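PDB 6R5V: periplasmic beta-glucosidase from Pseudomonas aeruginosa, which probably hydrolyses terminal, non-reducing beta-D-glucosyl residues of beta-glucosides in the periplasm, releasing beta-D-glucose. Local coordinates for residues A[74-79]-A[118-123]; A[135-140]-A[187-192]; A[176-181]-A[236-241]. The protein carries 1 engineered substitution. One frame throughout, in Å; residues are numbered along the deposited sequence.

Contact 1 (A[74-79]-A[118-123]). With XYP (beta-D-xylopyranose), chain C.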
loop_
_atom_site.group_PDB
_atom_site.type_symbol
_atom_site.label_atom_id
_atom_site.label_comp_id
_atom_site.label_asym_id
_atom_site.label_seq_id
_atom_site.Cartn_x
_atom_site.Cartn_y
_atom_site.Cartn_z
ATOM N N LEU A 74 -8.396 -34.885 25.541
ATOM C CA LEU A 74 -7.835 -33.665 24.910
ATOM C C LEU A 74 -7.510 -33.977 23.451
ATOM O O LEU A 74 -7.344 -35.161 23.123
ATOM C CB LEU A 74 -6.555 -33.274 25.643
ATOM C CG LEU A 74 -6.741 -32.955 27.118
ATOM C CD1 LEU A 74 -5.401 -33.084 27.815
ATOM C CD2 LEU A 74 -7.350 -31.565 27.314
ATOM N N PHE A 75 -7.366 -32.945 22.620
ATOM C CA PHE A 75 -6.485 -33.000 21.425
ATOM C C PHE A 75 -5.272 -32.120 21.727
ATOM O O PHE A 75 -5.371 -31.190 22.577
ATOM C CB PHE A 75 -7.192 -32.642 20.114
ATOM C CG PHE A 75 -7.587 -31.205 19.903
ATOM C CD1 PHE A 75 -6.652 -30.268 19.506
ATOM C CD2 PHE A 75 -8.921 -30.819 19.949
ATOM C CE1 PHE A 75 -7.042 -28.950 19.260
ATOM C CE2 PHE A 75 -9.303 -29.507 19.705
ATOM C CZ PHE A 75 -8.356 -28.570 19.360
ATOM N N HIS A 76 -4.170 -32.429 21.065
ATOM C CA HIS A 76 -2.891 -31.704 21.195
ATOM C C HIS A 76 -2.508 -31.124 19.844
ATOM O O HIS A 76 -2.567 -31.883 18.836
ATOM C CB HIS A 76 -1.791 -32.601 21.733
ATOM C CG HIS A 76 -1.950 -32.875 23.180
ATOM N ND1 HIS A 76 -2.840 -33.815 23.662
ATOM C CD2 HIS A 76 -1.343 -32.324 24.258
ATOM C CE1 HIS A 76 -2.787 -33.815 24.988
ATOM N NE2 HIS A 76 -1.848 -32.939 25.376
ATOM N N ALA A 77 -2.215 -29.820 19.834
ATOM C CA ALA A 77 -1.862 -29.108 18.585
ATOM C C ALA A 77 -0.461 -28.502 18.663
ATOM O O ALA A 77 0.109 -28.306 19.746
ATOM C CB ALA A 77 -2.914 -28.075 18.249
ATOM N N TYR A 78 0.045 -28.176 17.482
ATOM C CA TYR A 78 1.362 -27.512 17.333
ATOM C C TYR A 78 1.406 -26.818 15.983
ATOM O O TYR A 78 0.497 -27.003 15.209
ATOM C CB TYR A 78 2.462 -28.538 17.406
ATOM C CG TYR A 78 3.857 -28.020 17.652
ATOM C CD1 TYR A 78 4.135 -26.994 18.536
ATOM C CD2 TYR A 78 4.915 -28.684 17.067
ATOM C CE1 TYR A 78 5.432 -26.564 18.771
ATOM C CE2 TYR A 78 6.216 -28.320 17.339
ATOM C CZ TYR A 78 6.478 -27.258 18.184
ATOM O OH TYR A 78 7.788 -26.977 18.426
ATOM N N ASP A 79 2.420 -25.985 15.797
ATOM C CA ASP A 79 2.648 -25.207 14.553
ATOM C C ASP A 79 3.636 -26.025 13.711
ATOM O O ASP A 79 4.826 -25.718 13.740
ATOM C CB ASP A 79 3.153 -23.797 14.884
ATOM C CG ASP A 79 2.114 -22.805 15.401
ATOM O OD1 ASP A 79 1.190 -22.472 14.651
ATOM O OD2 ASP A 79 2.265 -22.328 16.518
ATOM N N GLY A 118 2.645 -37.866 19.014
ATOM C CA GLY A 118 1.395 -37.808 19.786
ATOM C C GLY A 118 0.503 -36.635 19.446
ATOM O O GLY A 118 -0.614 -36.561 20.006
ATOM N N LEU A 119 0.925 -35.756 18.529
ATOM C CA LEU A 119 0.122 -34.572 18.145
ATOM C C LEU A 119 -1.049 -34.985 17.247
ATOM O O LEU A 119 -0.891 -35.878 16.383
ATOM C CB LEU A 119 1.056 -33.585 17.438
ATOM C CG LEU A 119 2.015 -32.878 18.382
ATOM C CD1 LEU A 119 3.142 -32.214 17.624
ATOM C CD2 LEU A 119 1.277 -31.851 19.246
ATOM N N ASP A 120 -2.175 -34.303 17.398
ATOM C CA ASP A 120 -3.417 -34.558 16.626
ATOM C C ASP A 120 -3.655 -33.487 15.559
ATOM O O ASP A 120 -4.517 -33.699 14.700
ATOM C CB ASP A 120 -4.634 -34.505 17.532
ATOM C CG ASP A 120 -4.549 -35.440 18.722
ATOM O OD1 ASP A 120 -4.450 -36.632 18.476
ATOM O OD2 ASP A 120 -4.523 -34.957 19.880
ATOM N N MET A 121 -3.058 -32.307 15.718
ATOM C CA MET A 121 -3.459 -31.137 14.905
ATOM C C MET A 121 -2.243 -30.249 14.648
ATOM O O MET A 121 -1.374 -30.089 15.528
ATOM C CB MET A 121 -4.563 -30.353 15.611
ATOM C CG MET A 121 -4.975 -29.064 14.882
ATOM S SD MET A 121 -6.179 -28.086 15.840
ATOM C CE MET A 121 -7.634 -29.096 15.672
ATOM N N SER A 122 -2.191 -29.696 13.449
ATOM C CA SER A 122 -1.251 -28.602 13.144
ATOM C C SER A 122 -1.999 -27.318 12.833
ATOM O O SER A 122 -3.036 -27.347 12.082
ATOM C CB SER A 122 -0.356 -28.904 11.992
ATOM O OG SER A 122 0.563 -27.809 11.825
ATOM N N PHE A 123 -1.441 -26.205 13.291
ATOM C CA PHE A 123 -1.954 -24.887 12.855
ATOM C C PHE A 123 -1.281 -24.560 11.524
ATOM O O PHE A 123 -0.294 -23.811 11.522
ATOM C CB PHE A 123 -1.713 -23.803 13.891
ATOM C CG PHE A 123 -2.300 -24.086 15.250
ATOM C CD1 PHE A 123 -3.617 -24.478 15.388
ATOM C CD2 PHE A 123 -1.528 -23.970 16.388
ATOM C CE1 PHE A 123 -4.149 -24.716 16.647
ATOM C CE2 PHE A 123 -2.060 -24.219 17.646
ATOM C CZ PHE A 123 -3.367 -24.595 17.764
HETATM C C1 XYP C . 0.975 -17.684 17.126
HETATM C C2 XYP C . 0.145 -18.959 16.848
HETATM C C3 XYP C . 0.346 -19.374 15.379
HETATM C C4 XYP C . -0.115 -18.213 14.506
HETATM C C5 XYP C . 0.585 -16.904 14.861
HETATM O O2 XYP C . 0.499 -19.952 17.832
HETATM O O3 XYP C . -0.380 -20.521 14.918
HETATM O O4 XYP C . 0.158 -18.543 13.156
HETATM O O5 XYP C . 0.631 -16.594 16.247
HETATM O O HOH W 1 -4.171 -36.034 22.229
#
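Met-121 lays its methyl over one face of the Phe-75 ring, with CE 4.0 Å from the ring centroid. Its sulfur SD sits obliquely to the same ring, which makes this a Met-aromatic contact. The Met-121 chain runs straight to SD and bends only at its last torsion (chi3 -72°), which turns CE over the ring. The Phe-123 ring takes the Asp-79 carboxylate at its edge, the two planes 57° apart. Ala-77 CB approaches the same ring obliquely, 3.5 Å from Phe-123 CZ. At the edge of the His-76 ring, in its plane, a water meets ND1. It probably donates to Asp-120 OD2.

Asp-120 OD2 also accepts the backbone N of His-76 at 2.8 Å, through its anti lone pair. The carboxylate thus extends the pairing just ahead of strand 121-122. His-76 O takes Asp-120 N at 2.8 Å and, more weakly, Met-121 N. Tyr-78 N then bonds Met-121 O, and Phe-123 N bonds Tyr-78 O at 2.8 Å. This is parallel pairing, with Ala-77 beside Met-121 and Tyr-78 beside Ser-122. Leu-119 CD1 rests on Tyr-78 CB on the face opposite Met-121.

Just past the strand, in one of its two conformers, Asp-79 OD1 accepts O3 of the bound xylose at 2.5 Å, and OD2 accepts its O2 at 3.2 Å. Asp-120 OD1 forms a salt bridge with Arg-333. Strands 75-78 and 121-122 are adjacent in the parallel sheet of the TIM-barrel-type domain. Strand 48-50 flanks the first and strand 172-178 the second, while helix 55-65 packs on His-76 and Leu-119.

Contact 2 (A[135-140]-A[187-192]). With XYP (beta-D-xylopyranose), chain C.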
loop_
_atom_site.group_PDB
_atom_site.type_symbol
_atom_site.label_atom_id
_atom_site.label_comp_id
_atom_site.label_asym_id
_atom_site.label_seq_id
_atom_site.Cartn_x
_atom_site.Cartn_y
_atom_site.Cartn_z
ATOM N N TRP A 135 6.096 -7.606 4.693
ATOM C CA TRP A 135 5.478 -8.403 5.784
ATOM C C TRP A 135 6.364 -9.566 6.226
ATOM O O TRP A 135 6.695 -10.389 5.387
ATOM C CB TRP A 135 4.117 -8.886 5.307
ATOM C CG TRP A 135 3.219 -9.419 6.371
ATOM C CD1 TRP A 135 2.900 -8.842 7.564
ATOM C CD2 TRP A 135 2.411 -10.596 6.259
ATOM N NE1 TRP A 135 1.952 -9.599 8.212
ATOM C CE2 TRP A 135 1.654 -10.690 7.444
ATOM C CE3 TRP A 135 2.312 -11.620 5.309
ATOM C CZ2 TRP A 135 0.748 -11.722 7.658
ATOM C CZ3 TRP A 135 1.424 -12.658 5.535
ATOM C CH2 TRP A 135 0.659 -12.703 6.707
ATOM N N GLY A 136 6.617 -9.704 7.538
ATOM C CA GLY A 136 7.460 -10.790 8.065
ATOM C C GLY A 136 6.951 -12.175 7.736
ATOM O O GLY A 136 7.760 -13.156 7.559
ATOM N N ARG A 137 5.647 -12.317 7.575
ATOM C CA ARG A 137 5.095 -13.679 7.474
ATOM C C ARG A 137 4.966 -14.105 6.014
ATOM O O ARG A 137 4.390 -15.208 5.772
ATOM C CB ARG A 137 3.771 -13.701 8.227
ATOM C CG ARG A 137 3.967 -13.242 9.653
ATOM C CD ARG A 137 2.733 -13.469 10.508
ATOM N NE ARG A 137 2.657 -14.887 10.797
ATOM C CZ ARG A 137 2.091 -15.437 11.877
ATOM N NH1 ARG A 137 1.499 -14.679 12.792
ATOM N NH2 ARG A 137 2.153 -16.756 12.025
ATOM N N VAL A 138 5.526 -13.379 5.048
ATOM C CA VAL A 138 5.496 -13.880 3.641
ATOM C C VAL A 138 6.163 -15.266 3.586
ATOM O O VAL A 138 5.774 -16.074 2.700
ATOM C CB VAL A 138 6.136 -12.909 2.633
ATOM C CG1 VAL A 138 5.381 -11.597 2.546
ATOM C CG2 VAL A 138 7.596 -12.660 2.904
ATOM N N SER A 139 7.152 -15.523 4.460
ATOM C CA SER A 139 7.895 -16.807 4.489
ATOM C C SER A 139 6.952 -17.979 4.742
ATOM O O SER A 139 7.309 -19.122 4.351
ATOM C CB SER A 139 8.992 -16.810 5.525
ATOM O OG SER A 139 8.421 -16.654 6.804
ATOM N N GLU A 140 5.817 -17.741 5.390
ATOM C CA GLU A 140 4.870 -18.822 5.798
ATOM C C GLU A 140 3.870 -19.196 4.722
ATOM O O GLU A 140 3.237 -20.265 4.874
ATOM C CB GLU A 140 4.006 -18.374 6.968
ATOM C CG GLU A 140 4.703 -18.597 8.245
ATOM C CD GLU A 140 4.050 -17.716 9.260
ATOM O OE1 GLU A 140 2.918 -18.079 9.660
ATOM O OE2 GLU A 140 4.652 -16.611 9.541
ATOM N N GLY A 187 2.545 -3.307 5.164
ATOM C CA GLY A 187 3.198 -4.591 5.445
ATOM C C GLY A 187 3.552 -4.745 6.917
ATOM O O GLY A 187 4.344 -5.616 7.233
ATOM N N ARG A 188 2.955 -3.945 7.808
ATOM C CA ARG A 188 3.176 -4.026 9.271
ATOM C C ARG A 188 2.343 -5.164 9.831
ATOM O O ARG A 188 1.102 -5.219 9.561
ATOM C CB ARG A 188 2.836 -2.703 9.972
ATOM C CG ARG A 188 3.750 -1.565 9.549
ATOM C CD ARG A 188 3.550 -0.227 10.237
ATOM N NE ARG A 188 2.352 0.518 9.933
ATOM C CZ ARG A 188 2.175 1.387 8.906
ATOM N NH1 ARG A 188 3.086 1.533 7.962
ATOM N NH2 ARG A 188 1.043 2.087 8.819
ATOM N N ASP A 189 2.968 -6.076 10.570
ATOM C CA ASP A 189 2.209 -7.232 11.080
ATOM C C ASP A 189 1.028 -6.718 11.925
ATOM O O ASP A 189 1.141 -5.643 12.593
ATOM C CB ASP A 189 3.075 -8.233 11.827
ATOM C CG ASP A 189 2.541 -9.674 11.718
ATOM O OD1 ASP A 189 1.372 -9.877 11.251
ATOM O OD2 ASP A 189 3.303 -10.569 12.086
ATOM N N TYR A 190 -0.087 -7.455 11.867
ATOM C CA TYR A 190 -1.324 -7.242 12.647
ATOM C C TYR A 190 -2.079 -5.979 12.206
ATOM O O TYR A 190 -3.137 -5.676 12.789
ATOM C CB TYR A 190 -1.022 -7.067 14.135
ATOM C CG TYR A 190 0.024 -7.980 14.708
ATOM C CD1 TYR A 190 -0.148 -9.350 14.662
ATOM C CD2 TYR A 190 1.157 -7.467 15.326
ATOM C CE1 TYR A 190 0.793 -10.205 15.199
ATOM C CE2 TYR A 190 2.116 -8.309 15.865
ATOM C CZ TYR A 190 1.916 -9.675 15.824
ATOM O OH TYR A 190 2.817 -10.527 16.414
ATOM N N ASN A 191 -1.604 -5.290 11.165
ATOM C CA ASN A 191 -2.175 -3.982 10.773
ATOM C C ASN A 191 -3.488 -4.160 9.972
ATOM O O ASN A 191 -3.772 -5.236 9.411
ATOM C CB ASN A 191 -1.207 -3.083 9.994
ATOM C CG ASN A 191 -1.535 -1.612 10.141
ATOM O OD1 ASN A 191 -2.308 -1.227 11.035
ATOM N ND2 ASN A 191 -1.027 -0.777 9.236
ATOM N N THR A 192 -4.233 -3.079 9.966
ATOM C CA THR A 192 -5.453 -2.824 9.162
ATOM C C THR A 192 -5.426 -3.508 7.794
ATOM O O THR A 192 -4.469 -3.356 7.048
ATOM C CB THR A 192 -5.655 -1.313 9.003
ATOM O OG1 THR A 192 -5.633 -0.834 10.355
ATOM C CG2 THR A 192 -6.966 -1.058 8.286
HETATM C C1 XYP C . 0.975 -17.684 17.126
HETATM C C2 XYP C . 0.145 -18.959 16.848
HETATM C C3 XYP C . 0.346 -19.374 15.379
HETATM C C4 XYP C . -0.115 -18.213 14.506
HETATM C C5 XYP C . 0.585 -16.904 14.861
HETATM O O2 XYP C . 0.499 -19.952 17.832
HETATM O O3 XYP C . -0.380 -20.521 14.918
HETATM O O4 XYP C . 0.158 -18.543 13.156
HETATM O O5 XYP C . 0.631 -16.594 16.247
#
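Asp-189 brings its carboxylate between Trp-135 and Arg-137. CB, the first atom of its side chain, lies 4.0 Å from Trp-135 NE1. CG is anti to the backbone N (chi1 -150°), which carries the carboxylate toward the indole. OD1 accepts the indole N-H of Trp-135 at 3.1 Å, a weak bond with a 148° angle at the hydrogen. OD1 meets the indole at its edge, and the carboxylate stands almost upright to the ring, 84° between the planes. The backbone N of Tyr-190 also bonds OD1 weakly. OD2 reaches Arg-137 CD at 3.4 Å and touches CG of the same chain, so it meets the aliphatic part of the arginine. The arginine NH1 is too distant for a salt bridge, but OD2 accepts the backbone N of Ala-487. Tyr-190 lays one ring face under Asp-189 CG, which sits over the ring centre.

Both segments lie in connections that follow strands of the TIM-barrel-type domain, 121-122 and 172-178; the first includes a short 3-10 turn at 138-140. Arg-188 to Asn-191 form a type II beta turn, which presents Asp-189 to the other loop.

Arg-137 CB covers one face of the Trp-135 ring near its rim. Farther out, the guanidinium grips Glu-140 side-on: NE bonds OE2 at 2.9 Å and NH2 bonds OE1 at 2.8 Å. This salt bridge limits rotation of the guanidinium. NH2 also donates to O4 of the bound xylose at 2.9 Å, and NH1 is bonded to Tyr-181 OH. On the backbone, Trp-135 CA approaches Gly-187 O at 3.3 Å. The second subunit is close by: its Ser-597 bonds Asp-189 O, and its Tyr-599 bonds Arg-188.

Contact 3 (A[176-181]-A[236-241]). With XYP (beta-D-xylopyranose), chain C.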
loop_
_atom_site.group_PDB
_atom_site.type_symbol
_atom_site.label_atom_id
_atom_site.label_comp_id
_atom_site.label_asym_id
_atom_site.label_seq_id
_atom_site.Cartn_x
_atom_site.Cartn_y
_atom_site.Cartn_z
ATOM N N LYS A 176 -5.057 -21.453 8.227
ATOM C CA LYS A 176 -4.905 -20.090 8.799
ATOM C C LYS A 176 -4.425 -19.130 7.706
ATOM O O LYS A 176 -3.972 -19.563 6.663
ATOM C CB LYS A 176 -3.941 -20.185 9.987
ATOM C CG LYS A 176 -2.494 -20.447 9.616
ATOM C CD LYS A 176 -1.629 -20.728 10.843
ATOM C CE LYS A 176 -0.164 -20.837 10.527
ATOM N NZ LYS A 176 0.546 -21.046 11.798
ATOM N N HIS A 177 -4.513 -17.831 7.915
ATOM C CA HIS A 177 -5.176 -17.134 9.004
ATOM C C HIS A 177 -6.446 -16.463 8.452
ATOM O O HIS A 177 -6.354 -15.598 7.576
ATOM C CB HIS A 177 -4.270 -16.060 9.586
ATOM C CG HIS A 177 -2.947 -16.553 10.073
ATOM N ND1 HIS A 177 -1.849 -16.692 9.227
ATOM C CD2 HIS A 177 -2.532 -16.904 11.308
ATOM C CE1 HIS A 177 -0.801 -17.095 9.952
ATOM N NE2 HIS A 177 -1.191 -17.222 11.217
ATOM N N PHE A 178 -7.614 -16.942 8.840
ATOM C CA PHE A 178 -8.898 -16.563 8.202
ATOM C C PHE A 178 -9.324 -15.234 8.834
ATOM O O PHE A 178 -9.701 -15.226 10.011
ATOM C CB PHE A 178 -9.904 -17.685 8.424
ATOM C CG PHE A 178 -11.205 -17.518 7.693
ATOM C CD1 PHE A 178 -11.213 -17.506 6.309
ATOM C CD2 PHE A 178 -12.411 -17.422 8.356
ATOM C CE1 PHE A 178 -12.412 -17.439 5.606
ATOM C CE2 PHE A 178 -13.605 -17.386 7.657
ATOM C CZ PHE A 178 -13.599 -17.367 6.284
ATOM N N ALA A 179 -9.194 -14.099 8.116
ATOM C CA ALA A 179 -8.814 -14.037 6.714
ATOM C C ALA A 179 -8.120 -12.705 6.393
ATOM O O ALA A 179 -8.326 -11.713 7.122
ATOM C CB ALA A 179 -10.070 -14.173 5.868
ATOM N N LEU A 180 -7.411 -12.690 5.258
ATOM C CA LEU A 180 -6.832 -11.506 4.552
ATOM C C LEU A 180 -5.596 -10.981 5.300
ATOM O O LEU A 180 -5.211 -9.813 5.088
ATOM C CB LEU A 180 -7.848 -10.363 4.451
ATOM C CG LEU A 180 -9.272 -10.713 4.016
ATOM C CD1 LEU A 180 -10.089 -9.456 3.773
ATOM C CD2 LEU A 180 -9.265 -11.588 2.768
ATOM N N TYR A 181 -5.043 -11.773 6.216
ATOM C CA TYR A 181 -4.000 -11.317 7.159
ATOM C C TYR A 181 -2.762 -10.749 6.413
ATOM O O TYR A 181 -2.147 -9.792 6.932
ATOM C CB TYR A 181 -3.726 -12.500 8.085
ATOM C CG TYR A 181 -2.696 -12.312 9.169
ATOM C CD1 TYR A 181 -2.599 -11.161 9.922
ATOM C CD2 TYR A 181 -1.813 -13.344 9.435
ATOM C CE1 TYR A 181 -1.644 -11.053 10.936
ATOM C CE2 TYR A 181 -0.839 -13.240 10.402
ATOM C CZ TYR A 181 -0.757 -12.101 11.160
ATOM O OH TYR A 181 0.254 -12.073 12.086
ATOM N N TRP A 236 -20.110 -11.729 9.955
ATOM C CA TRP A 236 -20.243 -11.916 8.501
ATOM C C TRP A 236 -19.212 -12.949 8.013
ATOM O O TRP A 236 -19.538 -13.889 7.276
ATOM C CB TRP A 236 -20.094 -10.578 7.800
ATOM C CG TRP A 236 -19.972 -10.816 6.342
ATOM C CD1 TRP A 236 -20.972 -11.142 5.464
ATOM C CD2 TRP A 236 -18.738 -10.854 5.619
ATOM N NE1 TRP A 236 -20.434 -11.330 4.217
ATOM C CE2 TRP A 236 -19.066 -11.174 4.294
ATOM C CE3 TRP A 236 -17.405 -10.605 5.962
ATOM C CZ2 TRP A 236 -18.089 -11.234 3.309
ATOM C CZ3 TRP A 236 -16.435 -10.705 4.991
ATOM C CH2 TRP A 236 -16.780 -11.021 3.683
ATOM N N LEU A 237 -17.961 -12.777 8.404
ATOM C CA LEU A 237 -16.881 -13.685 7.960
ATOM C C LEU A 237 -17.082 -15.102 8.514
ATOM O O LEU A 237 -16.919 -16.086 7.757
ATOM C CB LEU A 237 -15.565 -13.096 8.467
ATOM C CG LEU A 237 -14.334 -13.869 8.026
ATOM C CD1 LEU A 237 -14.008 -13.529 6.573
ATOM C CD2 LEU A 237 -13.174 -13.554 8.952
ATOM N N LEU A 238 -17.324 -15.244 9.821
ATOM C CA LEU A 238 -17.174 -16.575 10.474
ATOM C C LEU A 238 -18.482 -17.358 10.431
ATOM O O LEU A 238 -18.422 -18.569 10.580
ATOM C CB LEU A 238 -16.733 -16.401 11.918
ATOM C CG LEU A 238 -15.404 -15.716 12.133
ATOM C CD1 LEU A 238 -15.122 -15.599 13.615
ATOM C CD2 LEU A 238 -14.293 -16.470 11.440
ATOM N N THR A 239 -19.616 -16.689 10.325
ATOM C CA THR A 239 -20.958 -17.305 10.321
ATOM C C THR A 239 -21.553 -17.221 8.908
ATOM O O THR A 239 -21.736 -18.277 8.299
ATOM C CB THR A 239 -21.859 -16.714 11.408
ATOM O OG1 THR A 239 -21.272 -17.000 12.684
ATOM C CG2 THR A 239 -23.254 -17.295 11.334
ATOM N N ASP A 240 -21.843 -16.023 8.395
ATOM C CA ASP A 240 -22.550 -15.854 7.097
ATOM C C ASP A 240 -21.715 -16.507 5.978
ATOM O O ASP A 240 -22.253 -17.268 5.145
ATOM C CB ASP A 240 -22.841 -14.385 6.829
ATOM C CG ASP A 240 -23.793 -13.743 7.833
ATOM O OD1 ASP A 240 -24.213 -14.445 8.781
ATOM O OD2 ASP A 240 -24.111 -12.530 7.661
ATOM N N LEU A 241 -20.426 -16.192 5.896
ATOM C CA LEU A 241 -19.597 -16.713 4.795
ATOM C C LEU A 241 -19.151 -18.140 5.092
ATOM O O LEU A 241 -19.468 -19.073 4.304
ATOM C CB LEU A 241 -18.403 -15.791 4.609
ATOM C CG LEU A 241 -17.437 -16.243 3.525
ATOM C CD1 LEU A 241 -18.071 -16.071 2.163
ATOM C CD2 LEU A 241 -16.124 -15.515 3.652
HETATM C C1 XYP C . 0.975 -17.684 17.126
HETATM C C2 XYP C . 0.145 -18.959 16.848
HETATM C C3 XYP C . 0.346 -19.374 15.379
HETATM C C4 XYP C . -0.115 -18.213 14.506
HETATM C C5 XYP C . 0.585 -16.904 14.861
HETATM O O2 XYP C . 0.499 -19.952 17.832
HETATM O O3 XYP C . -0.380 -20.521 14.918
HETATM O O4 XYP C . 0.158 -18.543 13.156
HETATM O O5 XYP C . 0.631 -16.594 16.247
#
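Phe-178 points its ring from the strand at helix 235-245, and three leucines of the helix receive it. With CG anti to the backbone N (chi1 -173°), the ring reaches out to the helix. Leu-237 runs past it in the opposite direction and sets CD1 over one ring face, 4.2 Å from the centroid and 26° off the normal, a CH-pi contact. CG of Leu-237 comes nearer the rim, 3.6 Å from Phe-178 CE2. Leu-238 also runs opposite to the phenylalanine, but meets it differently: its CD2 lies at the ring edge, 3.7 Å from Phe-178 CD2. Leu-241 reaches obliquely, with CD2 4.1 Å from Phe-178 CZ. Ala-179 CB also touches Leu-237 CD1.

The strand and helix segments are almost perpendicular, 83° between their directions, with axes 11.7 Å apart. The helix has a wider pi-type turn here, in which Leu-241 N bonds Trp-236 O. Strand 218-221 lies next to this strand, and its Val-219 also packs on Phe-178. Tyr-208 meets the Phe-178 ring edge-to-face.

The two residues before Phe-178 reach the sugar. His-177 NE2 shares a hydrogen bond of 2.7 Å with xylose O4, and Lys-176 NZ donates to the same O4 at 2.9 Å. Lys-176 CG lies over one face of the His-177 ring and Tyr-181 CD2 over the other, so the imidazole is held between them. The peptide bonds before His-177 and Ala-179 are both cis. The side chains meeting across the contact are apolar, and the helix's polar atom nearest the ring is Leu-237 O. The hold comes from fit and exclusion of water; Lys-176 NZ and His-177 NE2 bond the sugar opposite.

From the N terminus, contact 1 comes first and closes before the others open. Its loop, mostly helical, joins the neighbouring strands 75-78 and 121-122. The chain then leaves strand 121-122 for residues 135-140, where contact 2 opens. Residues 176-181 open contact 3 before 187-192 close contact 2, and helix 235-245 closes contact 3 last. Contacts 2 and 3 therefore cross. They also touch, through Tyr-181 with Arg-137 and Asp-189. Contacts 1 and 3 meet at Lys-176, near Asp-79 and Phe-123. Contacts 1 and 2 do not touch, but part of each of the three contacts reaches the same xylose. Helix 235-245 packs behind strand 172-178, away from the sugar.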